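Local coordinates for protein D-xylonate dehydratase (Caulobacter crescentus, PDB 5OYN) that catalyses the dehydration of D-xylonate, and about as efficiently of D-gluconate, using a [2Fe-2S] cluster and magnesium, in the pathway of D-xylose degradation, at residues M213-T218 / S286-P291. Numbering follows the deposited sequence.
Sequences MGTAST and STNAQP
T215 and T218, one turn apart at the start of helix 215-225, meet the loop that leads from S286 into helix 289-299. Followed outward from CB, which lies 4.0 Å from S286 OG, T215 forks into a polar and an apolar branch. Its OG1 accepts a nearly straight bond from N288 ND2 (3.0 Å, N-H...O 167°), lying close to the amide plane of N288, and also shares a hydrogen bond with S286 OG. The methyl CG2, anti to the backbone N, rests 3.6 Å from N288 CB, and the two side chains cross at about a right angle. S286 OG is engaged a second time, accepting a capping bond from N288 N at 2.8 Å, while the type I turn S286-A289 is closed by A289 N on S286 O. On the next turn, T218 OG1 lies between the two segments: it donates to G214 O, from above the carbonyl plane, and accepts from S286 N at 3.1 Å. G214, at the N-cap, receives T218 N on the same oxygen. T218 CG2 meets A289 CB at 3.7 Å, a small apolar contact between the two segments. A valine in place of T218 would probably leave S286 N without its acceptor and G214 O with one donor fewer, weakening the tie between loop and helix. Beyond the pair, N288 OD1 takes a bond from R497 NE, while the side chains of T215 and N288 touch the magnesium ligands D138 and E472, respectively. A216 lines the [2Fe-2S] pocket, and with the side chain of T215 about 4 Å from the magnesium ion, T215 and N288 stand behind those ligands as buried second-shell residues of the metal centre in this IlvD/Edd dehydratase.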
loop_
_atom_site.group_PDB
_atom_site.type_symbol
_atom_site.label_atom_id
_atom_site.label_comp_id
_atom_site.label_asym_id
_atom_site.label_seq_id
_atom_site.Cartn_x
_atom_site.Cartn_y
_atom_site.Cartn_z
ATOM N N MET A 213 11.237 12.954 26.549
ATOM C CA MET A 213 10.852 11.903 27.493
ATOM C C MET A 213 9.477 12.198 28.102
ATOM O O MET A 213 9.312 12.384 29.308
ATOM C CB MET A 213 11.911 11.750 28.569
ATOM C CG MET A 213 11.613 10.652 29.584
ATOM S SD MET A 213 11.646 9.013 28.864
ATOM C CE MET A 213 13.402 8.908 28.495
ATOM N N GLY A 214 8.479 12.260 27.235
ATOM C CA GLY A 214 7.108 12.470 27.641
ATOM C C GLY A 214 6.410 11.155 27.901
ATOM O O GLY A 214 7.043 10.129 28.164
ATOM N N THR A 215 5.077 11.183 27.819
ATOM C CA THR A 215 4.310 9.994 28.180
ATOM C C THR A 215 4.591 8.849 27.224
ATOM O O THR A 215 4.692 7.691 27.655
ATOM C CB THR A 215 2.813 10.298 28.204
ATOM O OG1 THR A 215 2.587 11.530 28.891
ATOM C CG2 THR A 215 2.058 9.175 28.894
ATOM N N ALA A 216 4.730 9.157 25.925
ATOM C CA ALA A 216 4.921 8.116 24.918
ATOM C C ALA A 216 6.271 7.436 25.082
ATOM O O ALA A 216 6.358 6.203 25.103
ATOM C CB ALA A 216 4.785 8.705 23.512
ATOM N N SER A 217 7.342 8.213 25.197
ATOM C CA SER A 217 8.627 7.570 25.431
ATOM C C SER A 217 8.645 6.863 26.786
ATOM O O SER A 217 9.231 5.783 26.919
ATOM C CB SER A 217 9.752 8.589 25.333
ATOM O OG SER A 217 9.456 9.549 24.345
ATOM N N THR A 218 7.981 7.437 27.797
ATOM C CA THR A 218 7.932 6.794 29.109
ATOM C C THR A 218 7.180 5.469 29.047
ATOM O O THR A 218 7.711 4.420 29.435
ATOM C CB THR A 218 7.280 7.722 30.136
ATOM O OG1 THR A 218 8.008 8.959 30.214
ATOM C CG2 THR A 218 7.264 7.058 31.502
ATOM N N SER A 286 7.358 10.588 32.760
ATOM C CA SER A 286 6.191 11.441 32.880
ATOM C C SER A 286 5.283 11.010 34.025
ATOM O O SER A 286 5.067 9.816 34.265
ATOM C CB SER A 286 5.409 11.415 31.573
ATOM O OG SER A 286 4.017 11.565 31.798
ATOM N N THR A 287 4.719 12.003 34.708
ATOM C CA THR A 287 3.724 11.753 35.743
ATOM C C THR A 287 2.505 11.017 35.217
ATOM O O THR A 287 1.735 10.459 36.002
ATOM C CB THR A 287 3.280 13.074 36.349
ATOM O OG1 THR A 287 2.619 13.846 35.335
ATOM C CG2 THR A 287 4.496 13.845 36.892
ATOM N N ASN A 288 2.279 11.028 33.909
ATOM C CA ASN A 288 1.160 10.255 33.400
ATOM C C ASN A 288 1.432 8.766 33.492
ATOM O O ASN A 288 0.485 7.973 33.437
ATOM C CB ASN A 288 0.848 10.675 31.971
ATOM C CG ASN A 288 0.304 12.071 31.900
ATOM O OD1 ASN A 288 -0.362 12.528 32.823
ATOM N ND2 ASN A 288 0.583 12.766 30.812
ATOM N N ALA A 289 2.700 8.370 33.658
ATOM C CA ALA A 289 3.003 6.957 33.849
ATOM C C ALA A 289 2.287 6.401 35.070
ATOM O O ALA A 289 1.913 5.219 35.081
ATOM C CB ALA A 289 4.513 6.742 33.965
ATOM N N GLN A 290 2.047 7.249 36.100
ATOM C CA GLN A 290 1.501 6.739 37.353
ATOM C C GLN A 290 0.080 6.215 37.176
ATOM O O GLN A 290 -0.155 5.026 37.448
ATOM C CB GLN A 290 1.605 7.800 38.452
ATOM C CG GLN A 290 0.888 7.425 39.742
ATOM C CD GLN A 290 -0.576 7.820 39.761
ATOM O OE1 GLN A 290 -0.914 8.992 39.624
ATOM N NE2 GLN A 290 -1.454 6.841 39.936
ATOM N N PRO A 291 -0.898 7.014 36.723
ATOM C CA PRO A 291 -2.221 6.418 36.473
ATOM C C PRO A 291 -2.151 5.207 35.567
ATOM O O PRO A 291 -2.898 4.247 35.784
ATOM C CB PRO A 291 -3.016 7.561 35.830
ATOM C CG PRO A 291 -2.334 8.782 36.246
ATOM C CD PRO A 291 -0.877 8.448 36.380
#